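Local coordinates for hypothetical protein (Clostridium sporogenes ATCC 15579, PDB 4QRK) that is of unknown function but, as a right-handed beta-helix protein of a family linked to cell-wall stress responses, may take part in cell adhesion, at residues I14-P19 and L45-F50; G34-S39 and W93-N98; A116-I121 and V135-S140. One frame throughout, in Å; residues are numbered along the deposited sequence.

Overall arrangement
Interactions 1, 2 and 3 lie in series across one mixed sheet, one of the two long sheets of this beta-helix. Across it run strands 11-17, 46-52, 91-98, 35-42, 113-117 and 134-138. Interaction 1 is the antiparallel pair at the edge; interactions 2 and 3 are parallel pairs farther in. Centres of interactions 1 and 2 are 10 Å apart, those of 2 and 3 11 Å, and of 1 and 3 19 Å. Strands 46-52 and 91-98 join the first two, strands 35-42 and 113-117 the last two. Along the chain, the segments of interactions 1 and 2 alternate, whereas interaction 3 follows both. The N-terminal part is interleaved before coil-by-coil winding takes over from strand 113-117 to 157-162.

Interaction 1. Residues I14-P19 and L45-F50; sequences IKIVEP and LMKGKF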
ATOM      1  N   ILE A  14     -20.945   0.059  -1.278  1.00 23.94           N
ATOM      2  CA  ILE A  14     -20.237  -0.032  -0.018  0.50 26.91           C
ATOM      3  C   ILE A  14     -20.106  -1.504   0.370  1.00 29.35           C
ATOM      4  O   ILE A  14     -21.036  -2.301   0.170  1.00 28.14           O
ATOM      5  CB  ILE A  14     -20.979   0.706   1.107  0.50 29.87           C
ATOM      6  CG1 ILE A  14     -21.270   2.154   0.719  0.50 31.06           C
ATOM      7  CG2 ILE A  14     -20.192   0.652   2.383  0.50 31.96           C
ATOM      8  CD1 ILE A  14     -20.066   2.996   0.498  0.50 31.05           C
ATOM      9  N   LYS A  15     -18.956  -1.855   0.918  1.00 27.98           N
ATOM     10  CA  LYS A  15     -18.727  -3.215   1.429  1.00 26.77           C
ATOM     11  C   LYS A  15     -18.157  -3.043   2.801  1.00 25.56           C
ATOM     12  O   LYS A  15     -17.287  -2.209   3.008  1.00 30.47           O
ATOM     13  CB  LYS A  15     -17.761  -3.947   0.523  1.00 30.33           C
ATOM     14  CG  LYS A  15     -18.325  -4.081  -0.910  1.00 38.82           C
ATOM     15  CD  LYS A  15     -17.526  -5.063  -1.765  1.00 50.92           C
ATOM     16  CE  LYS A  15     -18.001  -5.110  -3.227  1.00 43.96           C
ATOM     17  NZ  LYS A  15     -19.354  -5.714  -3.310  1.00 41.78           N
ATOM     18  N   ILE A  16     -18.670  -3.810   3.740  1.00 28.82           N
ATOM     19  CA  ILE A  16     -18.224  -3.754   5.119  1.00 29.24           C
ATOM     20  C   ILE A  16     -17.930  -5.175   5.558  1.00 35.79           C
ATOM     21  O   ILE A  16     -18.738  -6.073   5.348  1.00 32.14           O
ATOM     22  CB  ILE A  16     -19.320  -3.192   6.002  1.00 36.38           C
ATOM     23  CG1 ILE A  16     -19.526  -1.716   5.706  1.00 35.69           C
ATOM     24  CG2 ILE A  16     -18.979  -3.393   7.478  1.00 37.33           C
ATOM     25  CD1 ILE A  16     -20.815  -1.183   6.233  1.00 50.62           C
ATOM     26  N   VAL A  17     -16.775  -5.368   6.169  1.00 31.52           N
ATOM     27  CA  VAL A  17     -16.344  -6.687   6.608  1.00 30.09           C
ATOM     28  C   VAL A  17     -16.163  -6.694   8.131  1.00 31.77           C
ATOM     29  O   VAL A  17     -15.439  -5.859   8.666  1.00 31.96           O
ATOM     30  CB  VAL A  17     -15.042  -7.081   5.915  1.00 27.29           C
ATOM     31  CG1 VAL A  17     -14.548  -8.426   6.441  1.00 31.57           C
ATOM     32  CG2 VAL A  17     -15.254  -7.097   4.402  1.00 31.29           C
ATOM     33  N   GLU A  18     -16.843  -7.613   8.830  1.00 32.68           N
ATOM     34  CA  GLU A  18     -16.661  -7.762  10.295  1.00 41.92           C
ATOM     35  C   GLU A  18     -15.585  -8.808  10.572  1.00 33.01           C
ATOM     36  O   GLU A  18     -15.396  -9.722   9.780  1.00 34.47           O
ATOM     37  CB  GLU A  18     -17.947  -8.239  10.975  1.00 48.56           C
ATOM     38  CG  GLU A  18     -19.198  -7.521  10.542  1.00 56.07           C
ATOM     39  CD  GLU A  18     -19.877  -6.823  11.684  1.00 69.33           C
ATOM     40  OE1 GLU A  18     -19.172  -6.367  12.610  1.00 78.34           O
ATOM     41  OE2 GLU A  18     -21.117  -6.734  11.658  1.00 79.69           O
ATOM     42  N   PRO A  19     -14.876  -8.699  11.698  1.00 39.72           N
ATOM     43  CA  PRO A  19     -13.746  -9.646  11.821  1.00 39.13           C
ATOM     44  C   PRO A  19     -14.150 -11.122  11.924  1.00 45.94           C
ATOM     45  O   PRO A  19     -13.430 -11.974  11.399  1.00 36.80           O
ATOM     46  CB  PRO A  19     -13.019  -9.190  13.088  1.00 41.02           C
ATOM     47  CG  PRO A  19     -13.977  -8.255  13.805  1.00 42.24           C
ATOM     48  CD  PRO A  19     -14.896  -7.681  12.764  1.00 43.05           C
ATOM     49  N   LEU A  45     -13.574  -4.562  10.499  1.00 31.54           N
ATOM     50  CA  LEU A  45     -12.292  -4.949   9.918  1.00 25.16           C
ATOM     51  C   LEU A  45     -11.880  -4.006   8.776  1.00 30.49           C
ATOM     52  O   LEU A  45     -10.737  -3.515   8.724  1.00 30.12           O
ATOM     53  CB  LEU A  45     -12.362  -6.390   9.428  1.00 37.24           C
ATOM     54  CG  LEU A  45     -11.008  -7.073   9.230  1.00 49.21           C
ATOM     55  CD1 LEU A  45     -10.568  -7.695  10.521  1.00 56.84           C
ATOM     56  CD2 LEU A  45     -11.064  -8.122   8.139  1.00 55.45           C
HETATM   57  N   MSE A  46     -12.834  -3.762   7.883  1.00 30.74           N
HETATM   58  CA  MSE A  46     -12.646  -2.954   6.696  1.00 31.28           C
HETATM   59  C   MSE A  46     -13.995  -2.419   6.239  1.00 30.41           C
HETATM   60  O   MSE A  46     -15.014  -3.111   6.374  1.00 29.17           O
HETATM   61  CB  MSE A  46     -12.055  -3.833   5.587  1.00 31.25           C
HETATM   62  CG  MSE A  46     -11.838  -3.149   4.259  1.00 46.49           C
HETATM   63 SE   MSE A  46     -13.234  -3.492   2.912  0.75 54.23          SE
HETATM   64  CE  MSE A  46     -12.683  -2.236   1.598  1.00 84.25           C
ATOM     65  N   LYS A  47     -13.998  -1.197   5.696  1.00 21.44           N
ATOM     66  CA  LYS A  47     -15.149  -0.634   5.036  1.00 25.88           C
ATOM     67  C   LYS A  47     -14.618  -0.039   3.761  1.00 27.12           C
ATOM     68  O   LYS A  47     -13.558   0.602   3.737  1.00 25.43           O
ATOM     69  CB  LYS A  47     -15.810   0.444   5.897  1.00 29.47           C
ATOM     70  CG  LYS A  47     -16.939   1.176   5.170  1.00 39.34           C
ATOM     71  CD  LYS A  47     -17.564   2.304   5.969  1.00 56.32           C
ATOM     72  CE  LYS A  47     -16.665   3.533   6.082  1.00 54.10           C
ATOM     73  NZ  LYS A  47     -16.062   3.705   7.470  1.00 48.61           N
ATOM     74  N   GLY A  48     -15.338  -0.239   2.681  1.00 29.00           N
ATOM     75  CA  GLY A  48     -14.907   0.333   1.429  1.00 27.69           C
ATOM     76  C   GLY A  48     -16.051   0.876   0.618  1.00 24.31           C
ATOM     77  O   GLY A  48     -17.165   0.346   0.659  1.00 24.83           O
ATOM     78  N   LYS A  49     -15.770   1.951  -0.111  1.00 24.31           N
ATOM     79  CA  LYS A  49     -16.665   2.455  -1.143  1.00 24.23           C
ATOM     80  C   LYS A  49     -16.000   2.307  -2.522  1.00 23.04           C
ATOM     81  O   LYS A  49     -14.873   2.769  -2.738  1.00 24.62           O
ATOM     82  CB  LYS A  49     -16.993   3.928  -0.877  1.00 24.62           C
ATOM     83  CG  LYS A  49     -18.039   4.484  -1.849  1.00 35.37           C
ATOM     84  CD  LYS A  49     -18.244   5.971  -1.645  1.00 47.83           C
ATOM     85  CE  LYS A  49     -19.297   6.523  -2.582  1.00 39.35           C
ATOM     86  NZ  LYS A  49     -19.447   7.996  -2.451  1.00 51.49           N
ATOM     87  N   PHE A  50     -16.714   1.670  -3.437  1.00 22.30           N
ATOM     88  CA  PHE A  50     -16.162   1.282  -4.728  1.00 19.85           C
ATOM     89  C   PHE A  50     -17.011   1.956  -5.767  1.00 26.90           C
ATOM     90  O   PHE A  50     -18.258   1.894  -5.707  1.00 29.38           O
ATOM     91  CB  PHE A  50     -16.215  -0.249  -4.870  1.00 27.93           C
ATOM     92  CG  PHE A  50     -15.498  -0.947  -3.774  1.00 27.42           C
ATOM     93  CD1 PHE A  50     -14.159  -1.238  -3.892  1.00 24.88           C
ATOM     94  CD2 PHE A  50     -16.131  -1.214  -2.586  1.00 30.62           C
ATOM     95  CE1 PHE A  50     -13.471  -1.860  -2.881  1.00 24.18           C
ATOM     96  CE2 PHE A  50     -15.463  -1.824  -1.565  1.00 28.69           C
ATOM     97  CZ  PHE A  50     -14.095  -2.148  -1.714  1.00 27.60           C
TER
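Leu45 and Val17 bury the most surface here, and they meet through both backbone and side chain. Val17 O takes the N-H of Leu45 at 2.9 Å (O to N) and, more weakly, that of Met46 at 3.4 Å (O to N). Two residues therefore face one, which makes a classic beta bulge at the start of strand 46-52. Val17 N returns a nearly straight bond to Met46 O, with an angle of 172° at the hydrogen. Leu45 turns CG away from its own N (chi1 -161°), and its branches go to two partners: CD2 reaches Val17 CG1 at 3.9 Å, while CD1 lies against Pro19 CB, also at 3.9 Å. The other methyl of Val17, CG2, comes to 4.4 Å from the selenium of Met46, deposited as selenomethionine, so Val17 is packed on both its branches.

Past the bulge the ladder becomes regular antiparallel. Lys15 and Gly48 form a hydrogen-bonded pair, each donating its N-H to the other's carbonyl oxygen. Lys15 points to the same face as Val17 and lays its aliphatic stem crosswise by the Phe50 ring, CG to CE2 3.7 Å, meeting the ring obliquely. On the opposite face Ile16 runs side by side with Lys47, CG1 to CG 3.9 Å. The ammonium of Lys47 turns off to a salt bridge with Glu42.

Strand 11-17 is the outermost strand of its sheet, and strand 46-52 separates it from strand 91-98. The face carrying Val17, Met46 and Phe50 looks into the protein. There Val17 and Met46 rest on Leu72, Met46 and Phe50 on Ile74 of strand 69-75, and Val17 and Leu45 on Tyr63 of strand 60-66, so that these strands of the second sheet cover the pair from within.

Interaction 2. Residues G34-S39 and W93-N98; sequences GKLNIS and WNINLN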
ATOM      1  N   GLY A  34      -6.898   2.536 -12.212  1.00 24.70           N
ATOM      2  CA  GLY A  34      -7.642   3.592 -11.554  1.00 23.29           C
ATOM      3  C   GLY A  34      -6.985   4.149 -10.301  1.00 29.55           C
ATOM      4  O   GLY A  34      -5.768   4.319 -10.216  1.00 26.58           O
ATOM      5  N   LYS A  35      -7.822   4.484  -9.323  1.00 23.20           N
ATOM      6  CA  LYS A  35      -7.367   5.158  -8.103  1.00 25.00           C
ATOM      7  C   LYS A  35      -7.738   4.304  -6.895  1.00 28.55           C
ATOM      8  O   LYS A  35      -8.885   3.892  -6.713  1.00 28.53           O
ATOM      9  CB  LYS A  35      -7.993   6.546  -7.989  1.00 27.43           C
ATOM     10  CG  LYS A  35      -7.564   7.516  -9.105  1.00 34.46           C
ATOM     11  CD  LYS A  35      -8.387   8.791  -9.065  1.00 45.79           C
ATOM     12  CE  LYS A  35      -7.786   9.903  -9.917  1.00 63.19           C
ATOM     13  NZ  LYS A  35      -7.944   9.657 -11.386  1.00 72.82           N
ATOM     14  N   LEU A  36      -6.735   3.986  -6.106  1.00 19.77           N
ATOM     15  CA  LEU A  36      -6.931   3.215  -4.892  1.00 25.09           C
ATOM     16  C   LEU A  36      -6.457   4.051  -3.714  1.00 22.36           C
ATOM     17  O   LEU A  36      -5.294   4.438  -3.676  1.00 26.44           O
ATOM     18  CB  LEU A  36      -6.093   1.933  -4.966  1.00 25.32           C
ATOM     19  CG  LEU A  36      -5.917   1.112  -3.699  1.00 33.49           C
ATOM     20  CD1 LEU A  36      -7.228   0.698  -3.113  1.00 28.19           C
ATOM     21  CD2 LEU A  36      -5.073  -0.133  -4.019  1.00 38.10           C
ATOM     22  N   ASN A  37      -7.339   4.262  -2.730  1.00 21.74           N
ATOM     23  CA  ASN A  37      -7.061   5.049  -1.536  1.00 26.15           C
ATOM     24  C   ASN A  37      -7.360   4.255  -0.281  1.00 24.08           C
ATOM     25  O   ASN A  37      -8.433   3.678  -0.131  1.00 26.58           O
ATOM     26  CB  ASN A  37      -7.911   6.299  -1.514  1.00 26.04           C
ATOM     27  CG  ASN A  37      -7.676   7.199  -2.702  1.00 24.74           C
ATOM     28  OD1 ASN A  37      -6.526   7.532  -3.083  1.00 22.62           O
ATOM     29  ND2 ASN A  37      -8.766   7.595  -3.312  1.00 28.44           N
ATOM     30  N   ILE A  38      -6.379   4.171   0.591  1.00 21.66           N
ATOM     31  CA  ILE A  38      -6.515   3.409   1.826  1.00 19.11           C
ATOM     32  C   ILE A  38      -6.147   4.265   3.002  1.00 22.48           C
ATOM     33  O   ILE A  38      -5.142   5.016   2.973  1.00 24.17           O
ATOM     34  CB  ILE A  38      -5.622   2.169   1.849  1.00 24.13           C
ATOM     35  CG1 ILE A  38      -5.906   1.273   0.625  1.00 26.13           C
ATOM     36  CG2 ILE A  38      -5.828   1.413   3.157  1.00 23.12           C
ATOM     37  CD1 ILE A  38      -5.013   0.022   0.614  1.00 31.76           C
ATOM     38  N   SER A  39      -6.951   4.141   4.046  1.00 22.48           N
ATOM     39  CA  SER A  39      -6.699   4.826   5.316  1.00 24.38           C
ATOM     40  C   SER A  39      -7.078   3.957   6.481  1.00 24.50           C
ATOM     41  O   SER A  39      -7.618   2.860   6.314  1.00 22.48           O
ATOM     42  CB  SER A  39      -7.525   6.100   5.399  1.00 29.33           C
ATOM     43  OG  SER A  39      -8.902   5.797   5.601  1.00 28.18           O
ATOM     44  N   TRP A  93     -11.405   2.850  -5.589  1.00 19.53           N
ATOM     45  CA  TRP A  93     -11.610   2.101  -4.375  1.00 25.24           C
ATOM     46  C   TRP A  93     -11.120   2.951  -3.205  1.00 25.92           C
ATOM     47  O   TRP A  93      -9.953   3.382  -3.133  1.00 25.85           O
ATOM     48  CB  TRP A  93     -10.834   0.775  -4.374  1.00 26.19           C
ATOM     49  CG  TRP A  93     -11.231  -0.257  -5.395  1.00 23.90           C
ATOM     50  CD1 TRP A  93     -12.145  -0.140  -6.420  1.00 25.79           C
ATOM     51  CD2 TRP A  93     -10.657  -1.560  -5.508  1.00 22.66           C
ATOM     52  NE1 TRP A  93     -12.184  -1.317  -7.147  1.00 22.19           N
ATOM     53  CE2 TRP A  93     -11.257  -2.190  -6.623  1.00 26.67           C
ATOM     54  CE3 TRP A  93      -9.691  -2.251  -4.769  1.00 23.68           C
ATOM     55  CZ2 TRP A  93     -10.934  -3.494  -7.003  1.00 26.55           C
ATOM     56  CZ3 TRP A  93      -9.357  -3.535  -5.162  1.00 26.40           C
ATOM     57  CH2 TRP A  93      -9.977  -4.143  -6.271  1.00 28.72           C
ATOM     58  N   ASN A  94     -12.017   3.187  -2.277  1.00 21.24           N
ATOM     59  CA  ASN A  94     -11.674   3.964  -1.089  1.00 19.59           C
ATOM     60  C   ASN A  94     -11.908   3.110   0.117  1.00 25.25           C
ATOM     61  O   ASN A  94     -13.040   2.770   0.411  1.00 24.65           O
ATOM     62  CB  ASN A  94     -12.557   5.200  -1.033  1.00 24.80           C
ATOM     63  CG  ASN A  94     -12.429   6.043  -2.265  1.00 27.90           C
ATOM     64  OD1 ASN A  94     -11.407   6.654  -2.475  1.00 27.69           O
ATOM     65  ND2 ASN A  94     -13.445   6.036  -3.112  1.00 40.47           N
ATOM     66  N   ILE A  95     -10.827   2.711   0.774  1.00 24.27           N
ATOM     67  CA  ILE A  95     -10.870   1.684   1.802  1.00 20.53           C
ATOM     68  C   ILE A  95     -10.476   2.225   3.178  1.00 21.18           C
ATOM     69  O   ILE A  95      -9.450   2.907   3.294  1.00 24.56           O
ATOM     70  CB  ILE A  95      -9.924   0.524   1.402  1.00 29.26           C
ATOM     71  CG1 ILE A  95     -10.490  -0.161   0.133  1.00 31.74           C
ATOM     72  CG2 ILE A  95      -9.755  -0.479   2.550  1.00 24.94           C
ATOM     73  CD1 ILE A  95      -9.567  -1.195  -0.442  1.00 36.06           C
ATOM     74  N   ASN A  96     -11.298   1.953   4.196  1.00 23.39           N
ATOM     75  CA  ASN A  96     -10.949   2.293   5.578  1.00 23.35           C
ATOM     76  C   ASN A  96     -10.646   0.998   6.325  1.00 22.82           C
ATOM     77  O   ASN A  96     -11.440   0.033   6.265  1.00 28.63           O
ATOM     78  CB  ASN A  96     -12.061   3.032   6.383  1.00 22.62           C
ATOM     79  CG  ASN A  96     -12.557   4.326   5.763  1.00 28.53           C
ATOM     80  OD1 ASN A  96     -13.764   4.625   5.870  1.00 22.85           O
ATOM     81  ND2 ASN A  96     -11.681   5.112   5.163  1.00 24.87           N
ATOM     82  N   LEU A  97      -9.533   0.977   7.054  1.00 23.23           N
ATOM     83  CA  LEU A  97      -9.079  -0.221   7.748  1.00 22.93           C
ATOM     84  C   LEU A  97      -9.054  -0.050   9.275  1.00 29.59           C
ATOM     85  O   LEU A  97      -8.843   1.047   9.800  1.00 25.45           O
ATOM     86  CB  LEU A  97      -7.642  -0.581   7.308  1.00 26.21           C
ATOM     87  CG  LEU A  97      -7.468  -1.074   5.862  1.00 30.86           C
ATOM     88  CD1 LEU A  97      -5.997  -1.420   5.627  1.00 25.16           C
ATOM     89  CD2 LEU A  97      -8.368  -2.254   5.604  1.00 25.59           C
ATOM     90  N   ASN A  98      -9.221  -1.172   9.967  1.00 26.44           N
ATOM     91  CA  ASN A  98      -9.197  -1.198  11.412  1.00 26.73           C
ATOM     92  C   ASN A  98      -7.799  -0.802  11.879  1.00 30.46           C
ATOM     93  O   ASN A  98      -6.807  -1.196  11.247  1.00 27.63           O
ATOM     94  CB  ASN A  98      -9.510  -2.601  11.900  1.00 26.25           C
ATOM     95  CG  ASN A  98      -9.633  -2.664  13.405  1.00 30.46           C
ATOM     96  OD1 ASN A  98      -8.651  -2.913  14.129  1.00 32.17           O
ATOM     97  ND2 ASN A  98     -10.836  -2.382  13.891  1.00 34.21           N
TER
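Leu36-Ser39 and Trp93-Asn96 run parallel in register, with strand axes 4.7 Å apart and 14° from perfect alignment. The ladder is the usual parallel one: Asn37 receives from Ile95 N and gives to Trp93 O, and Ser39 likewise bonds to both Ile95 O and Leu97 N. Asn37 O to Ile95 N, at 2.7 Å, is the shortest of these rungs.

On one face the polar side chains pair across the strands. Asn37 and Asn94 both hold CG opposite the carbonyl carbon (chi1 near -60°), which runs their amides alongside each other and nearly coplanar, and ND2 of Asn37 donates to OD1 of Asn94 at 2.9 Å, almost straight at 175°. Like side chains lying over one another on neighbouring parallel strands are a feature of parallel beta-helices, the fold of this protein. The ND2 of Asn94 goes on to Glu92. One step along, Asn96 ND2 reaches Ser39 OG at 2.9 Å; this bond is bent, and the serine oxygen lies off the amide plane.

The other face is apolar and buried. Leu36 CD1 touches both Trp93 CB, at 3.8 Å, and Ile95 CD1, while Ile38 CG2 meets Leu97 CD1. The Trp93 indole packs edge-to-face with Phe31 and with Phe50.

Interaction 3. Residues A116-I121 and V135-S140; sequences ADLSKI and VDLDIS
Asp117 OD1, which touches the side chain of Asp138 across the contact, is gripped by two donors from its own segment. Ser119 OG gives its proton to the syn lone pair of Asp117 OD1 over a short 2.5 Å, and Ser119 N bonds the same oxygen from above the carboxylate plane. On the neighbouring strand the pattern repeats: Asp138 OD1 takes Ser140 OG on its syn side, again at 2.5 Å, together with Ser140 N. Each is an Asx turn that closes the end of its strand. Both aspartates carry CG anti to the backbone N (chi1 179° and -173°), which swings the carboxylates toward the residues that follow.

The two carboxylates lie side by side, pointing the same way, with planes 38° apart. Asp117 OD1 stands 4.0 Å from Asp138 OD2, close for like charges. The serine donors, and a salt bridge from Asp138 OD2 to Lys220, would be expected to ease that repulsion. Ser119 CB fits against Asp138 OD1 at 3.7 Å.

Behind these groups the backbones pair in parallel. Ala116 N bonds Asp136 O, Asp138 N bonds Ala116 O at 2.8 Å (N to O), and Leu118 N reaches Asp138 O at the same distance. On the inner face Ala116 CB touches Leu137 CD2 at 3.6 Å, and Leu118 CD1 packs on Ile139 CG2 at 4.0 Å. Leu123 and Leu126 of strand 123-130, in the facing sheet, pack against this layer. After Asp117 the chain leaves the sheet through a type I turn from Leu118 to Ile121.

Matching residues one coil apart thus fall over one another, aspartate by aspartate, serine by serine, leucine by isoleucine, the stacking of equivalent positions characteristic of parallel beta-helices, here the right-handed kind.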
ATOM      1  N   ALA A 116      -2.016   5.862   0.300  1.00 24.80           N
ATOM      2  CA  ALA A 116      -2.351   5.204   1.555  1.00 25.87           C
ATOM      3  C   ALA A 116      -1.746   5.875   2.776  1.00 29.33           C
ATOM      4  O   ALA A 116      -0.546   6.182   2.824  1.00 25.77           O
ATOM      5  CB  ALA A 116      -1.946   3.697   1.547  1.00 27.81           C
ATOM      6  N   ASP A 117      -2.607   6.084   3.756  1.00 23.96           N
ATOM      7  CA  ASP A 117      -2.177   6.484   5.070  1.00 23.56           C
ATOM      8  C   ASP A 117      -2.232   5.280   5.929  1.00 19.92           C
ATOM      9  O   ASP A 117      -3.314   4.841   6.327  1.00 28.31           O
ATOM     10  CB  ASP A 117      -3.081   7.542   5.672  1.00 22.54           C
ATOM     11  CG  ASP A 117      -2.629   7.948   7.087  1.00 30.15           C
ATOM     12  OD1 ASP A 117      -1.482   7.647   7.469  1.00 26.46           O
ATOM     13  OD2 ASP A 117      -3.437   8.530   7.833  1.00 29.53           O
ATOM     14  N   LEU A 118      -1.058   4.741   6.261  1.00 23.65           N
ATOM     15  CA  LEU A 118      -0.984   3.559   7.109  1.00 23.56           C
ATOM     16  C   LEU A 118      -0.335   3.902   8.445  1.00 26.39           C
ATOM     17  O   LEU A 118       0.043   3.024   9.196  1.00 29.78           O
ATOM     18  CB  LEU A 118      -0.174   2.455   6.432  1.00 24.79           C
ATOM     19  CG  LEU A 118      -0.644   1.989   5.045  1.00 27.95           C
ATOM     20  CD1 LEU A 118       0.322   1.010   4.402  1.00 27.88           C
ATOM     21  CD2 LEU A 118      -2.096   1.436   5.038  1.00 28.90           C
ATOM     22  N   SER A 119      -0.255   5.178   8.762  1.00 28.29           N
ATOM     23  CA  SER A 119       0.387   5.616   9.999  1.00 29.97           C
ATOM     24  C   SER A 119      -0.393   5.232  11.230  1.00 31.68           C
ATOM     25  O   SER A 119       0.164   5.189  12.278  1.00 27.64           O
ATOM     26  CB  SER A 119       0.599   7.120  10.007  1.00 30.39           C
ATOM     27  OG  SER A 119      -0.640   7.810   9.870  1.00 28.33           O
ATOM     28  N   LYS A 120      -1.672   4.919  11.105  1.00 29.92           N
ATOM     29  CA  LYS A 120      -2.477   4.551  12.273  1.00 26.90           C
ATOM     30  C   LYS A 120      -2.798   3.079  12.349  1.00 29.44           C
ATOM     31  O   LYS A 120      -3.503   2.647  13.233  1.00 36.01           O
ATOM     32  CB  LYS A 120      -3.781   5.360  12.288  1.00 30.54           C
ATOM     33  CG  LYS A 120      -3.478   6.850  12.443  1.00 37.64           C
ATOM     34  CD  LYS A 120      -4.726   7.620  12.616  1.00 47.69           C
ATOM     35  CE  LYS A 120      -4.463   8.966  13.205  1.00 56.37           C
ATOM     36  NZ  LYS A 120      -5.755   9.690  13.369  1.00 64.02           N
ATOM     37  N   ILE A 121      -2.308   2.323  11.385  1.00 26.91           N
ATOM     38  CA  ILE A 121      -2.590   0.890  11.293  1.00 28.20           C
ATOM     39  C   ILE A 121      -1.527   0.160  12.101  1.00 26.61           C
ATOM     40  O   ILE A 121      -0.369   0.580  12.130  1.00 26.33           O
ATOM     41  CB  ILE A 121      -2.465   0.454   9.824  1.00 32.44           C
ATOM     42  CG1 ILE A 121      -3.418   1.264   8.946  1.00 35.96           C
ATOM     43  CG2 ILE A 121      -2.709  -1.030   9.606  1.00 35.15           C
ATOM     44  CD1 ILE A 121      -4.833   1.192   9.376  1.00 30.78           C
ATOM     45  N   VAL A 135       2.781   5.796  -6.462  1.00 22.90           N
ATOM     46  CA  VAL A 135       2.560   5.301  -5.121  1.00 25.32           C
ATOM     47  C   VAL A 135       2.911   6.422  -4.135  1.00 31.63           C
ATOM     48  O   VAL A 135       4.003   6.994  -4.211  1.00 35.36           O
ATOM     49  CB  VAL A 135       3.477   4.117  -4.812  1.00 28.95           C
ATOM     50  CG1 VAL A 135       3.375   3.719  -3.352  1.00 36.54           C
ATOM     51  CG2 VAL A 135       3.146   2.947  -5.684  1.00 33.28           C
ATOM     52  N   ASP A 136       1.998   6.738  -3.224  1.00 25.92           N
ATOM     53  CA  ASP A 136       2.272   7.719  -2.130  1.00 25.26           C
ATOM     54  C   ASP A 136       1.808   7.104  -0.837  1.00 24.10           C
ATOM     55  O   ASP A 136       0.599   6.837  -0.671  1.00 27.82           O
ATOM     56  CB  ASP A 136       1.535   9.057  -2.338  1.00 26.23           C
ATOM     57  CG  ASP A 136       2.038   9.839  -3.538  1.00 42.83           C
ATOM     58  OD1 ASP A 136       1.577   9.571  -4.672  1.00 45.78           O
ATOM     59  OD2 ASP A 136       2.866  10.755  -3.339  1.00 53.77           O
ATOM     60  N   LEU A 137       2.741   6.857   0.081  1.00 21.73           N
ATOM     61  CA  LEU A 137       2.476   6.081   1.270  1.00 22.94           C
ATOM     62  C   LEU A 137       2.983   6.765   2.494  1.00 20.87           C
ATOM     63  O   LEU A 137       4.168   7.173   2.543  1.00 28.64           O
ATOM     64  CB  LEU A 137       3.229   4.752   1.221  1.00 22.25           C
ATOM     65  CG  LEU A 137       2.849   3.623   0.314  1.00 48.62           C
ATOM     66  CD1 LEU A 137       3.916   2.550   0.422  1.00 52.99           C
ATOM     67  CD2 LEU A 137       1.509   3.117   0.778  1.00 50.73           C
ATOM     68  N   ASP A 138       2.102   6.900   3.472  1.00 20.80           N
ATOM     69  CA  ASP A 138       2.473   7.402   4.771  1.00 22.48           C
ATOM     70  C   ASP A 138       2.579   6.195   5.660  1.00 23.76           C
ATOM     71  O   ASP A 138       1.595   5.567   6.027  1.00 22.35           O
ATOM     72  CB  ASP A 138       1.463   8.398   5.313  1.00 29.83           C
ATOM     73  CG  ASP A 138       1.933   9.055   6.597  1.00 37.93           C
ATOM     74  OD1 ASP A 138       2.746   8.429   7.342  1.00 31.04           O
ATOM     75  OD2 ASP A 138       1.492  10.197   6.856  1.00 34.10           O
ATOM     76  N   ILE A 139       3.808   5.848   5.984  1.00 22.94           N
ATOM     77  CA  ILE A 139       4.046   4.783   6.952  1.00 26.84           C
ATOM     78  C   ILE A 139       4.886   5.358   8.074  1.00 28.23           C
ATOM     79  O   ILE A 139       5.884   4.787   8.476  1.00 29.80           O
ATOM     80  CB  ILE A 139       4.710   3.549   6.330  1.00 30.67           C
ATOM     81  CG1 ILE A 139       5.836   3.954   5.420  1.00 41.87           C
ATOM     82  CG2 ILE A 139       3.737   2.800   5.456  1.00 36.74           C
ATOM     83  CD1 ILE A 139       6.758   2.775   5.052  1.00 47.43           C
ATOM     84  N   SER A 140       4.416   6.470   8.627  1.00 29.01           N
ATOM     85  CA  SER A 140       5.167   7.226   9.629  1.00 25.85           C
ATOM     86  C   SER A 140       4.636   6.983  11.053  1.00 30.11           C
ATOM     87  O   SER A 140       4.886   7.744  11.961  1.00 35.72           O
ATOM     88  CB  SER A 140       5.146   8.733   9.277  1.00 26.69           C
ATOM     89  OG  SER A 140       3.837   9.306   9.429  1.00 27.86           O
TER